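Local coordinates for protein alpha-L-rhamnosidase (Streptomyces avermitilis, PDB 3W5M) that hydrolyses terminal non-reducing alpha-L-rhamnose residues from rhamnosides such as citrus flavonoids and gum arabic, and binds L-rhamnose through a calcium-dependent carbohydrate-binding module, at residues 311-316 with 365-370; 317-322 with 403-408; 815-820 with 854-859; 849-854 with 917-922. All blocks are in the same frame, centred on the assembly; numbering follows the deposited sequence.

Contact 1: residues 311-316 with 365-370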
loop_
_atom_site.group_PDB
_atom_site.type_symbol
_atom_site.label_atom_id
_atom_site.label_comp_id
_atom_site.label_asym_id
_atom_site.label_seq_id
_atom_site.Cartn_x
_atom_site.Cartn_y
_atom_site.Cartn_z
ATOM N N LEU A 311 -35.120 -10.415 14.355
ATOM C CA LEU A 311 -34.944 -11.744 13.793
ATOM C C LEU A 311 -35.837 -12.737 14.556
ATOM O O LEU A 311 -36.210 -12.465 15.703
ATOM C CB LEU A 311 -33.475 -12.177 13.876
ATOM C CG LEU A 311 -32.456 -11.376 13.053
ATOM C CD1 LEU A 311 -31.057 -11.945 13.250
ATOM C CD2 LEU A 311 -32.866 -11.352 11.588
ATOM N N PRO A 312 -36.182 -13.885 13.929
ATOM C CA PRO A 312 -37.038 -14.833 14.661
ATOM C C PRO A 312 -36.316 -15.550 15.798
ATOM O O PRO A 312 -35.086 -15.635 15.791
ATOM C CB PRO A 312 -37.450 -15.836 13.575
ATOM C CG PRO A 312 -36.339 -15.788 12.584
ATOM C CD PRO A 312 -35.902 -14.347 12.558
ATOM N N HIS A 313 -37.078 -16.070 16.765
ATOM C CA HIS A 313 -36.520 -16.938 17.809
ATOM C C HIS A 313 -36.435 -18.375 17.307
ATOM O O HIS A 313 -37.261 -19.226 17.664
ATOM C CB HIS A 313 -37.357 -16.877 19.100
ATOM C CG HIS A 313 -37.420 -15.514 19.711
ATOM N ND1 HIS A 313 -36.703 -15.171 20.839
ATOM C CD2 HIS A 313 -38.104 -14.403 19.344
ATOM C CE1 HIS A 313 -36.941 -13.905 21.139
ATOM N NE2 HIS A 313 -37.790 -13.418 20.249
ATOM N N LYS A 314 -35.450 -18.627 16.449
ATOM C CA LYS A 314 -35.167 -19.950 15.926
ATOM C C LYS A 314 -33.690 -20.139 16.006
ATOM O O LYS A 314 -32.937 -19.169 16.008
ATOM C CB LYS A 314 -35.504 -20.047 14.433
ATOM C CG LYS A 314 -36.955 -19.969 14.066
ATOM C CD LYS A 314 -37.043 -20.112 12.561
ATOM C CE LYS A 314 -38.394 -19.670 12.065
ATOM N NZ LYS A 314 -38.456 -19.787 10.581
ATOM N N LYS A 315 -33.273 -21.395 15.988
ATOM C CA LYS A 315 -31.874 -21.756 16.008
ATOM C C LYS A 315 -31.179 -21.330 14.689
ATOM O O LYS A 315 -31.613 -21.706 13.609
ATOM C CB LYS A 315 -31.750 -23.262 16.250
ATOM C CG LYS A 315 -30.356 -23.842 16.089
ATOM C CD LYS A 315 -29.386 -23.332 17.150
ATOM C CE LYS A 315 -28.090 -24.132 17.124
ATOM N NZ LYS A 315 -28.309 -25.545 17.544
ATOM N N VAL A 316 -30.123 -20.532 14.816
ATOM C CA VAL A 316 -29.311 -20.058 13.680
ATOM C C VAL A 316 -28.337 -21.147 13.285
ATOM O O VAL A 316 -27.631 -21.707 14.136
ATOM C CB VAL A 316 -28.532 -18.775 14.052
ATOM C CG1 VAL A 316 -27.571 -18.355 12.943
ATOM C CG2 VAL A 316 -29.496 -17.652 14.403
ATOM N N VAL A 365 -25.335 -12.791 15.861
ATOM C CA VAL A 365 -26.753 -12.487 15.636
ATOM C C VAL A 365 -27.570 -12.961 16.833
ATOM O O VAL A 365 -27.123 -13.844 17.553
ATOM C CB VAL A 365 -27.309 -13.119 14.340
ATOM C CG1 VAL A 365 -26.638 -12.498 13.121
ATOM C CG2 VAL A 365 -27.107 -14.620 14.339
ATOM N N ARG A 366 -28.741 -12.366 17.014
ATOM C CA ARG A 366 -29.612 -12.624 18.174
ATOM C C ARG A 366 -31.037 -12.922 17.768
ATOM O O ARG A 366 -31.505 -12.434 16.723
ATOM C CB ARG A 366 -29.664 -11.385 19.079
ATOM C CG ARG A 366 -28.346 -10.968 19.680
ATOM C CD ARG A 366 -28.535 -9.685 20.484
ATOM N NE ARG A 366 -27.273 -9.260 21.091
ATOM C CZ ARG A 366 -27.101 -8.158 21.822
ATOM N NH1 ARG A 366 -28.120 -7.345 22.097
ATOM N NH2 ARG A 366 -25.898 -7.889 22.302
ATOM N N PRO A 367 -31.758 -13.694 18.611
ATOM C CA PRO A 367 -33.209 -13.727 18.486
ATOM C C PRO A 367 -33.755 -12.379 18.878
ATOM O O PRO A 367 -33.236 -11.752 19.794
ATOM C CB PRO A 367 -33.640 -14.764 19.540
ATOM C CG PRO A 367 -32.485 -14.912 20.473
ATOM C CD PRO A 367 -31.269 -14.671 19.608
ATOM N N GLY A 368 -34.793 -11.927 18.207
ATOM C CA GLY A 368 -35.377 -10.654 18.550
ATOM C C GLY A 368 -34.521 -9.532 18.006
ATOM O O GLY A 368 -34.045 -9.598 16.867
ATOM N N ALA A 369 -34.294 -8.523 18.840
ATOM C CA ALA A 369 -33.780 -7.251 18.381
ATOM C C ALA A 369 -32.281 -7.274 18.100
ATOM O O ALA A 369 -31.466 -7.783 18.882
ATOM C CB ALA A 369 -34.145 -6.137 19.351
ATOM N N ASN A 370 -31.946 -6.708 16.949
ATOM C CA ASN A 370 -30.583 -6.680 16.438
ATOM C C ASN A 370 -30.295 -5.275 15.921
ATOM O O ASN A 370 -31.221 -4.540 15.555
ATOM C CB ASN A 370 -30.413 -7.677 15.285
ATOM C CG ASN A 370 -30.409 -9.121 15.736
ATOM O OD1 ASN A 370 -29.358 -9.741 15.836
ATOM N ND2 ASN A 370 -31.606 -9.690 15.957
HETATM O O HOH W 1 -32.573 -14.995 15.064
#
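Leu-311 and Gly-368 form an antiparallel hydrogen-bonded pair: Leu-311 N gives to Gly-368 O, and Gly-368 N returns a bond to Leu-311 O, each 2.9 Å long. The leucine side chain leans over the opposite segment, its CG 3.5 Å from Asn-370 ND2 and its CD1 4.1 Å from Val-365 CB. The Asn-370 amide is tied to its own chain, with Arg-366 N giving to Asn-370 OD1 on an in-plane lone pair while Asn-370 ND2 gives to Arg-366 O in a nearly straight bond (172°), so the leucine packs against an amide already fixed in rotation. At Pro-312 the carbonyl turns to a water that donates to both Pro-312 O and Arg-366 O. His-313, the centre of an inverse gamma turn, swings its ring across Pro-367, with ND1 3.4 Å from Pro-367 CB; the peptide nitrogen of Gly-368 lies over one ring face, toward the rim. The chain bends away through Lys-314, whose NZ forms a salt bridge with Asp-409, and comes back at Val-316, where CG2 meets Val-365 CG2 at 3.9 Å. The turn carries the chain from one antiparallel sheet, where strand 303-311 pairs with strand 368-377, into a second with strand 316-326, as in a beta-sandwich.

Contact 2: residues 317-322 with 403-408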
loop_
_atom_site.group_PDB
_atom_site.type_symbol
_atom_site.label_atom_id
_atom_site.label_comp_id
_atom_site.label_asym_id
_atom_site.label_seq_id
_atom_site.Cartn_x
_atom_site.Cartn_y
_atom_site.Cartn_z
ATOM N N SER A 317 -28.307 -21.474 11.997
ATOM C CA SER A 317 -27.312 -22.391 11.497
ATOM C C SER A 317 -26.082 -21.644 10.985
ATOM O O SER A 317 -24.978 -22.181 11.043
ATOM C CB SER A 317 -27.895 -23.322 10.414
ATOM O OG SER A 317 -28.424 -22.566 9.331
ATOM N N ARG A 318 -26.262 -20.406 10.500
ATOM C CA ARG A 318 -25.128 -19.659 9.904
ATOM C C ARG A 318 -25.519 -18.206 9.668
ATOM O O ARG A 318 -26.671 -17.919 9.369
ATOM C CB ARG A 318 -24.792 -20.316 8.563
ATOM C CG ARG A 318 -23.507 -19.893 7.913
ATOM C CD ARG A 318 -23.379 -20.596 6.575
ATOM N NE ARG A 318 -24.132 -19.904 5.529
ATOM C CZ ARG A 318 -23.940 -20.113 4.223
ATOM N NH1 ARG A 318 -23.025 -20.991 3.818
ATOM N NH2 ARG A 318 -24.661 -19.445 3.323
ATOM N N ALA A 319 -24.580 -17.273 9.813
ATOM C CA ALA A 319 -24.842 -15.900 9.367
ATOM C C ALA A 319 -23.573 -15.352 8.734
ATOM O O ALA A 319 -22.457 -15.648 9.204
ATOM C CB ALA A 319 -25.330 -14.990 10.502
ATOM N N ARG A 320 -23.754 -14.572 7.654
ATOM C CA ARG A 320 -22.641 -13.986 6.920
ATOM C C ARG A 320 -22.962 -12.542 6.680
ATOM O O ARG A 320 -24.139 -12.182 6.433
ATOM C CB ARG A 320 -22.481 -14.658 5.536
ATOM C CG ARG A 320 -22.156 -16.140 5.601
ATOM C CD ARG A 320 -20.754 -16.358 6.169
ATOM N NE ARG A 320 -20.361 -17.769 6.191
ATOM C CZ ARG A 320 -20.375 -18.539 7.276
ATOM N NH1 ARG A 320 -20.770 -18.034 8.446
ATOM N NH2 ARG A 320 -19.988 -19.806 7.200
ATOM N N LEU A 321 -21.950 -11.684 6.788
ATOM C CA LEU A 321 -22.102 -10.319 6.332
ATOM C C LEU A 321 -21.178 -10.155 5.124
ATOM O O LEU A 321 -19.987 -10.419 5.226
ATOM C CB LEU A 321 -21.725 -9.290 7.418
ATOM C CG LEU A 321 -21.772 -7.810 7.036
ATOM C CD1 LEU A 321 -23.218 -7.352 6.883
ATOM C CD2 LEU A 321 -21.058 -6.907 8.041
ATOM N N TYR A 322 -21.755 -9.717 4.014
ATOM C CA TYR A 322 -21.005 -9.288 2.828
ATOM C C TYR A 322 -21.088 -7.761 2.784
ATOM O O TYR A 322 -22.179 -7.175 2.914
ATOM C CB TYR A 322 -21.646 -9.907 1.561
ATOM C CG TYR A 322 -21.863 -11.395 1.680
ATOM C CD1 TYR A 322 -20.857 -12.274 1.395
ATOM C CD2 TYR A 322 -23.076 -11.909 2.118
ATOM C CE1 TYR A 322 -21.035 -13.637 1.492
ATOM C CE2 TYR A 322 -23.283 -13.272 2.225
ATOM C CZ TYR A 322 -22.254 -14.127 1.922
ATOM O OH TYR A 322 -22.426 -15.483 2.038
ATOM N N LEU A 403 -26.580 -8.741 5.062
ATOM C CA LEU A 403 -26.468 -9.731 6.117
ATOM C C LEU A 403 -27.454 -10.846 5.836
ATOM O O LEU A 403 -28.660 -10.591 5.639
ATOM C CB LEU A 403 -26.776 -9.073 7.473
ATOM C CG LEU A 403 -26.922 -10.015 8.667
ATOM C CD1 LEU A 403 -25.576 -10.581 9.088
ATOM C CD2 LEU A 403 -27.599 -9.260 9.813
ATOM N N GLU A 404 -26.940 -12.065 5.788
ATOM C CA GLU A 404 -27.747 -13.256 5.500
ATOM C C GLU A 404 -27.708 -14.201 6.676
ATOM O O GLU A 404 -26.657 -14.645 7.080
ATOM C CB GLU A 404 -27.215 -13.951 4.269
ATOM C CG GLU A 404 -27.311 -13.010 3.065
ATOM C CD GLU A 404 -26.925 -13.673 1.762
ATOM O OE1 GLU A 404 -26.664 -14.908 1.766
ATOM O OE2 GLU A 404 -26.883 -12.948 0.738
ATOM N N VAL A 405 -28.872 -14.482 7.228
ATOM C CA VAL A 405 -28.969 -15.430 8.339
ATOM C C VAL A 405 -29.759 -16.651 7.882
ATOM O O VAL A 405 -30.887 -16.498 7.391
ATOM C CB VAL A 405 -29.720 -14.794 9.513
ATOM C CG1 VAL A 405 -29.572 -15.693 10.747
ATOM C CG2 VAL A 405 -29.201 -13.373 9.771
ATOM N N GLU A 406 -29.172 -17.832 8.030
ATOM C CA GLU A 406 -29.825 -19.118 7.705
ATOM C C GLU A 406 -30.220 -19.773 9.016
ATOM O O GLU A 406 -29.451 -19.753 9.971
ATOM C CB GLU A 406 -28.885 -20.080 6.999
ATOM C CG GLU A 406 -27.969 -19.472 5.945
ATOM C CD GLU A 406 -28.541 -19.467 4.533
ATOM O OE1 GLU A 406 -29.783 -19.364 4.359
ATOM O OE2 GLU A 406 -27.720 -19.547 3.582
ATOM N N TYR A 407 -31.386 -20.395 9.024
ATOM C CA TYR A 407 -31.912 -21.047 10.217
ATOM C C TYR A 407 -31.942 -22.572 10.021
ATOM O O TYR A 407 -31.983 -23.053 8.878
ATOM C CB TYR A 407 -33.281 -20.447 10.547
ATOM C CG TYR A 407 -33.170 -19.026 11.043
ATOM C CD1 TYR A 407 -32.754 -18.760 12.360
ATOM C CD2 TYR A 407 -33.440 -17.945 10.206
ATOM C CE1 TYR A 407 -32.628 -17.463 12.825
ATOM C CE2 TYR A 407 -33.317 -16.636 10.667
ATOM C CZ TYR A 407 -32.905 -16.410 11.991
ATOM O OH TYR A 407 -32.774 -15.127 12.483
ATOM N N ALA A 408 -31.865 -23.316 11.130
ATOM C CA ALA A 408 -31.775 -24.763 11.094
ATOM C C ALA A 408 -32.995 -25.393 10.433
ATOM O O ALA A 408 -32.872 -26.457 9.864
ATOM C CB ALA A 408 -31.527 -25.371 12.493
HETATM O O HOH W 2 -25.544 -17.112 5.760
HETATM O O HOH W 3 -24.811 -16.498 3.149
#
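Arg-318 and Glu-406 lie side by side on one face of an antiparallel strand pair and form a salt bridge, Arg-318 NH2 to Glu-406 OE2 at 3.1 Å, their flat groups turned 39° apart. Strands 316-326 and 398-407, neighbours in a five-stranded mixed sheet of the rhamnosidase N-terminal domain, form a classic beta bulge here: Ser-317 N and Arg-318 N both give to Glu-406 O, at 2.9 and 3.3 Å, from the same face of its plane, and Ser-317 OG adds a weak bond to that oxygen. Beyond the bulge the ladder is regular, with Arg-320 and Glu-404 exchanging two backbone bonds. Arg-318 NH1 also gives to Arg-83 O, and NE reaches Glu-404 O through a water; its chain leaves with CG anti to the backbone N (chi1 -168°) and bends at chi3, which brings the guanidinium beside the glutamate. A methionine in its place would probably leave the Glu-406 carboxylate without its mate and the Arg-83 carbonyl without this donor. On the same face, Arg-320 pairs with Glu-109, while Glu-404 OE1 pairs with Arg-83 and Glu-404 OE2 accepts from Gln-402. The other face is apolar: Ala-319 CB meets Val-405 CG2 at 4.3 Å, and Leu-321 crosses Leu-403 at about a right angle. At the far end, Tyr-322 CE2 comes 3.7 Å from Glu-404 CD, and one water donates to both Tyr-322 OH and Glu-404 OE1.

Contact 3: residues 815-820 with 854-859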
loop_
_atom_site.group_PDB
_atom_site.type_symbol
_atom_site.label_atom_id
_atom_site.label_comp_id
_atom_site.label_asym_id
_atom_site.label_seq_id
_atom_site.Cartn_x
_atom_site.Cartn_y
_atom_site.Cartn_z
ATOM N N TYR A 815 26.512 -1.451 -17.869
ATOM C CA TYR A 815 27.057 -2.795 -17.960
ATOM C C TYR A 815 26.183 -3.794 -17.233
ATOM O O TYR A 815 25.910 -4.876 -17.745
ATOM C CB TYR A 815 28.479 -2.826 -17.433
ATOM C CG TYR A 815 29.362 -1.988 -18.316
ATOM C CD1 TYR A 815 29.555 -2.336 -19.657
ATOM C CD2 TYR A 815 29.969 -0.829 -17.832
ATOM C CE1 TYR A 815 30.355 -1.566 -20.481
ATOM C CE2 TYR A 815 30.768 -0.046 -18.655
ATOM C CZ TYR A 815 30.947 -0.412 -19.972
ATOM O OH TYR A 815 31.737 0.361 -20.795
ATOM N N VAL A 816 25.754 -3.423 -16.029
ATOM C CA VAL A 816 24.851 -4.273 -15.273
ATOM C C VAL A 816 23.681 -4.719 -16.148
ATOM O O VAL A 816 23.391 -5.922 -16.230
ATOM C CB VAL A 816 24.318 -3.566 -14.004
ATOM C CG1 VAL A 816 23.150 -4.365 -13.418
ATOM C CG2 VAL A 816 25.428 -3.465 -12.951
ATOM N N LEU A 817 23.012 -3.768 -16.792
ATOM C CA LEU A 817 21.780 -4.083 -17.505
ATOM C C LEU A 817 22.018 -4.934 -18.745
ATOM O O LEU A 817 21.248 -5.863 -19.028
ATOM C CB LEU A 817 21.022 -2.816 -17.883
ATOM C CG LEU A 817 20.315 -2.200 -16.664
ATOM C CD1 LEU A 817 19.930 -0.767 -16.939
ATOM C CD2 LEU A 817 19.095 -3.008 -16.249
ATOM N N THR A 818 23.079 -4.610 -19.487
ATOM C CA THR A 818 23.404 -5.372 -20.689
ATOM C C THR A 818 23.855 -6.780 -20.357
ATOM O O THR A 818 23.469 -7.707 -21.074
ATOM C CB THR A 818 24.477 -4.672 -21.544
ATOM O OG1 THR A 818 25.669 -4.505 -20.757
ATOM C CG2 THR A 818 23.950 -3.342 -22.003
ATOM N N LEU A 819 24.639 -6.954 -19.288
ATOM C CA LEU A 819 25.050 -8.292 -18.862
ATOM C C LEU A 819 23.856 -9.089 -18.331
ATOM O O LEU A 819 23.679 -10.273 -18.667
ATOM C CB LEU A 819 26.173 -8.242 -17.828
ATOM C CG LEU A 819 27.498 -7.796 -18.456
ATOM C CD1 LEU A 819 28.406 -7.309 -17.343
ATOM C CD2 LEU A 819 28.135 -8.943 -19.253
ATOM N N SER A 820 23.028 -8.425 -17.529
ATOM C CA SER A 820 21.851 -9.064 -16.931
ATOM C C SER A 820 20.845 -9.589 -17.966
ATOM O O SER A 820 20.343 -10.704 -17.830
ATOM C CB SER A 820 21.121 -8.084 -16.005
ATOM O OG SER A 820 20.187 -8.800 -15.223
ATOM N N THR A 854 20.582 -1.187 -9.592
ATOM C CA THR A 854 20.865 -1.812 -8.293
ATOM C C THR A 854 20.395 -3.268 -8.101
ATOM O O THR A 854 21.147 -4.068 -7.575
ATOM C CB THR A 854 20.405 -0.920 -7.113
ATOM O OG1 THR A 854 21.134 0.313 -7.174
ATOM C CG2 THR A 854 20.654 -1.590 -5.734
ATOM N N PRO A 855 19.146 -3.604 -8.511
ATOM C CA PRO A 855 18.669 -4.968 -8.256
ATOM C C PRO A 855 19.459 -6.029 -9.014
ATOM O O PRO A 855 19.501 -7.176 -8.582
ATOM C CB PRO A 855 17.216 -4.929 -8.760
ATOM C CG PRO A 855 17.176 -3.852 -9.755
ATOM C CD PRO A 855 18.159 -2.818 -9.271
ATOM N N ARG A 856 20.088 -5.631 -10.123
ATOM C CA ARG A 856 20.824 -6.574 -10.981
ATOM C C ARG A 856 22.342 -6.559 -10.751
ATOM O O ARG A 856 23.069 -7.382 -11.308
ATOM C CB ARG A 856 20.481 -6.301 -12.468
ATOM C CG ARG A 856 18.986 -6.394 -12.797
ATOM C CD ARG A 856 18.620 -5.931 -14.206
ATOM N NE ARG A 856 17.186 -6.121 -14.489
ATOM C CZ ARG A 856 16.644 -7.224 -15.014
ATOM N NH1 ARG A 856 17.401 -8.264 -15.350
ATOM N NH2 ARG A 856 15.328 -7.292 -15.205
ATOM N N LEU A 857 22.827 -5.643 -9.915
ATOM C CA LEU A 857 24.288 -5.437 -9.776
ATOM C C LEU A 857 25.027 -6.608 -9.111
ATOM O O LEU A 857 25.980 -7.165 -9.671
ATOM C CB LEU A 857 24.572 -4.107 -9.029
ATOM C CG LEU A 857 26.005 -3.740 -8.578
ATOM C CD1 LEU A 857 26.883 -3.408 -9.775
ATOM C CD2 LEU A 857 25.970 -2.562 -7.610
ATOM N N LEU A 858 24.613 -6.992 -7.910
ATOM C CA LEU A 858 25.303 -8.073 -7.231
ATOM C C LEU A 858 25.120 -9.400 -7.986
ATOM O O LEU A 858 26.087 -10.178 -8.106
ATOM C CB LEU A 858 24.950 -8.180 -5.732
ATOM C CG LEU A 858 25.302 -7.034 -4.754
ATOM C CD1 LEU A 858 25.291 -7.510 -3.311
ATOM C CD2 LEU A 858 26.658 -6.394 -5.064
ATOM N N PRO A 859 23.899 -9.673 -8.514
ATOM C CA PRO A 859 23.738 -10.888 -9.356
ATOM C C PRO A 859 24.673 -10.946 -10.602
ATOM O O PRO A 859 25.302 -11.984 -10.850
ATOM C CB PRO A 859 22.264 -10.819 -9.780
ATOM C CG PRO A 859 21.607 -10.127 -8.631
ATOM C CD PRO A 859 22.593 -9.031 -8.255
#
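Arg-856 of helix 854-863 reaches across to Ser-820, the last residue of helix 812-820, and NH1 gives a hydrogen bond of 2.8 Å to Ser-820 OG. The serine oxygen lies at the edge of the guanidinium, exactly in its plane, and the N-H points at it fairly straight (158°). The arginine chain is extended from CG to NE and turns only at the last torsion (chi4 -90°), which sets NH1 back toward the serine. Ser-820 meets it with OG anti to the backbone N. The aliphatic part of the arginine is packed as well: Arg-856 CB sits 3.4 Å from Val-816 CG1, and Leu-817 CD2 approaches Arg-856 CD at 3.6 Å, the two side chains crossing at about a right angle. Val-816 divides its branches between two residues, CG1 going to the arginine and CG2 to Leu-857 CD1 at 3.5 Å, tighter than usual for two carbons. The short helical segments cross at 68° with axes 8.8 Å apart, and Val-816 points into the crossing. Both helices belong to the (alpha/alpha)6-barrel of the catalytic domain. Around the contact, helix 829-842 backs Val-816 through Leu-836, helix 867-875 meets Leu-857 through Leu-873, and helix 756-777 lies against Leu-817 and Arg-856 with Ile-759, Tyr-763 and His-766.

Contact 4: residues 849-854 with 917-922; sequences TGFLGT and YAYGSV
Phe-851 and Ala-918 face each other at a CA-CA distance of 6.3 Å, where a loop leading into helix 854-863 meets a short 3-10 segment with no hydrogen bond between the two. Ala-918 CB stands over the centre of the Phe-851 ring, 3.7 Å from its centroid and 12° off the normal, a clear CH-pi contact. The phenylalanine also turns an edge to the face of Tyr-919 in a T-shaped pair, with centroids 5.1 Å apart and planes at 85°; its CD1 lies 3.5 Å from Tyr-919 CZ. Tyr-919 keeps CG anti to its carbonyl carbon (chi1 -65°), which carries the ring across to the loop, where its CE1 comes 3.5 Å from Thr-854 OG1. That hydroxyl is engaged within its own loop, giving to Gly-850 O and accepting from Thr-849 OG1, while Thr-854 N reaches Gly-850 O from the opposite face of the carbonyl. Trp-897 stacks on Tyr-919, and Tyr-919 OH makes a weak bond to Leu-748 O. A serine at Tyr-919 would probably deprive the Phe-851 edge of its aromatic face and open a gap beside Thr-854. Phe-851 also neighbours Asp-643 and His-916, which bind rhamnose. The chemistry is therefore aromatic and apolar between the loops and polar within each, consistent with packing that holds Phe-851 in place beside the rhamnose-binding residues.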
loop_
_atom_site.group_PDB
_atom_site.type_symbol
_atom_site.label_atom_id
_atom_site.label_comp_id
_atom_site.label_asym_id
_atom_site.label_seq_id
_atom_site.Cartn_x
_atom_site.Cartn_y
_atom_site.Cartn_z
ATOM N N THR A 849 24.978 2.763 -8.948
ATOM C CA THR A 849 23.725 2.458 -9.650
ATOM C C THR A 849 22.493 3.088 -8.984
ATOM O O THR A 849 22.454 3.187 -7.751
ATOM C CB THR A 849 23.516 0.929 -9.692
ATOM O OG1 THR A 849 23.722 0.379 -8.384
ATOM C CG2 THR A 849 24.563 0.301 -10.612
ATOM N N GLY A 850 21.499 3.436 -9.794
ATOM C CA GLY A 850 20.146 3.853 -9.322
ATOM C C GLY A 850 19.122 2.707 -9.228
ATOM O O GLY A 850 19.499 1.549 -9.039
ATOM N N PHE A 851 17.833 3.046 -9.371
ATOM C CA PHE A 851 16.732 2.082 -9.215
ATOM C C PHE A 851 16.791 0.859 -10.100
ATOM O O PHE A 851 16.495 -0.238 -9.636
ATOM C CB PHE A 851 15.363 2.760 -9.420
ATOM C CG PHE A 851 14.842 3.443 -8.175
ATOM C CD1 PHE A 851 15.721 3.957 -7.217
ATOM C CD2 PHE A 851 13.484 3.562 -7.960
ATOM C CE1 PHE A 851 15.254 4.580 -6.060
ATOM C CE2 PHE A 851 12.997 4.190 -6.810
ATOM C CZ PHE A 851 13.887 4.706 -5.861
ATOM N N LEU A 852 17.179 1.055 -11.356
ATOM C CA LEU A 852 17.140 -0.012 -12.359
ATOM C C LEU A 852 18.397 -0.883 -12.373
ATOM O O LEU A 852 18.313 -2.102 -12.571
ATOM C CB LEU A 852 16.897 0.580 -13.734
ATOM C CG LEU A 852 15.558 1.239 -14.015
ATOM C CD1 LEU A 852 15.572 1.692 -15.468
ATOM C CD2 LEU A 852 14.422 0.257 -13.752
ATOM N N GLY A 853 19.549 -0.251 -12.157
ATOM C CA GLY A 853 20.818 -0.964 -12.010
ATOM C C GLY A 853 21.017 -1.736 -10.730
ATOM O O GLY A 853 21.567 -2.832 -10.760
ATOM N N THR A 854 20.582 -1.187 -9.592
ATOM C CA THR A 854 20.865 -1.812 -8.293
ATOM C C THR A 854 20.395 -3.268 -8.101
ATOM O O THR A 854 21.147 -4.068 -7.575
ATOM C CB THR A 854 20.405 -0.920 -7.113
ATOM O OG1 THR A 854 21.134 0.313 -7.174
ATOM C CG2 THR A 854 20.654 -1.590 -5.734
ATOM N N TYR A 917 11.018 0.682 -0.917
ATOM C CA TYR A 917 11.653 -0.625 -0.912
ATOM C C TYR A 917 12.695 -0.870 -2.027
ATOM O O TYR A 917 13.409 -1.869 -1.967
ATOM C CB TYR A 917 10.642 -1.799 -0.877
ATOM C CG TYR A 917 9.469 -1.724 -1.822
ATOM C CD1 TYR A 917 9.634 -1.538 -3.205
ATOM C CD2 TYR A 917 8.190 -1.894 -1.338
ATOM C CE1 TYR A 917 8.539 -1.479 -4.060
ATOM C CE2 TYR A 917 7.094 -1.849 -2.173
ATOM C CZ TYR A 917 7.266 -1.647 -3.529
ATOM O OH TYR A 917 6.157 -1.600 -4.326
ATOM N N ALA A 918 12.801 0.040 -2.996
ATOM C CA ALA A 918 13.584 -0.226 -4.230
ATOM C C ALA A 918 15.003 -0.752 -3.967
ATOM O O ALA A 918 15.418 -1.772 -4.553
ATOM C CB ALA A 918 13.624 1.003 -5.134
ATOM N N TYR A 919 15.758 -0.073 -3.096
ATOM C CA TYR A 919 17.125 -0.524 -2.792
ATOM C C TYR A 919 17.209 -1.759 -1.894
ATOM O O TYR A 919 18.289 -2.318 -1.708
ATOM C CB TYR A 919 17.997 0.638 -2.262
ATOM C CG TYR A 919 18.210 1.724 -3.310
ATOM C CD1 TYR A 919 18.518 1.390 -4.633
ATOM C CD2 TYR A 919 18.111 3.080 -2.985
ATOM C CE1 TYR A 919 18.703 2.363 -5.602
ATOM C CE2 TYR A 919 18.299 4.059 -3.945
ATOM C CZ TYR A 919 18.600 3.693 -5.251
ATOM O OH TYR A 919 18.791 4.661 -6.202
ATOM N N GLY A 920 16.076 -2.179 -1.332
ATOM C CA GLY A 920 15.971 -3.485 -0.674
ATOM C C GLY A 920 16.026 -4.666 -1.646
ATOM O O GLY A 920 16.020 -5.820 -1.215
ATOM N N SER A 921 16.108 -4.374 -2.944
ATOM C CA SER A 921 16.253 -5.420 -3.988
ATOM C C SER A 921 17.548 -6.225 -3.903
ATOM O O SER A 921 17.682 -7.264 -4.558
ATOM C CB SER A 921 16.060 -4.846 -5.393
ATOM O OG SER A 921 16.969 -3.783 -5.694
ATOM N N VAL A 922 18.486 -5.761 -3.078
ATOM C CA VAL A 922 19.691 -6.518 -2.725
ATOM C C VAL A 922 19.353 -7.815 -1.983
ATOM O O VAL A 922 20.130 -8.792 -1.992
ATOM C CB VAL A 922 20.660 -5.640 -1.876
ATOM C CG1 VAL A 922 20.078 -5.344 -0.496
ATOM C CG2 VAL A 922 22.013 -6.309 -1.724
#

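How the contacts relate
The four contacts form two pairs on opposite sides of the chain's centre. Contacts 1 and 2 adjoin in a beta domain: Tyr-407 of contact 2 packs on Leu-311 and Pro-312, and Lys-315 O lies 3.0 Å from Ala-408 N, a probable hydrogen bond. Contact 1 is a partly buried turn, whereas contact 2 is a buried ladder of backbone bonds and charges. Contacts 3 and 4, about 10 Å apart between centres, share Thr-854 in the helical catalytic domain and are both buried; contact 3 joins helices through one polar bond and aliphatic packing, contact 4 joins loops through aromatic rings. Contact 4 alone reaches residues that bind rhamnose directly.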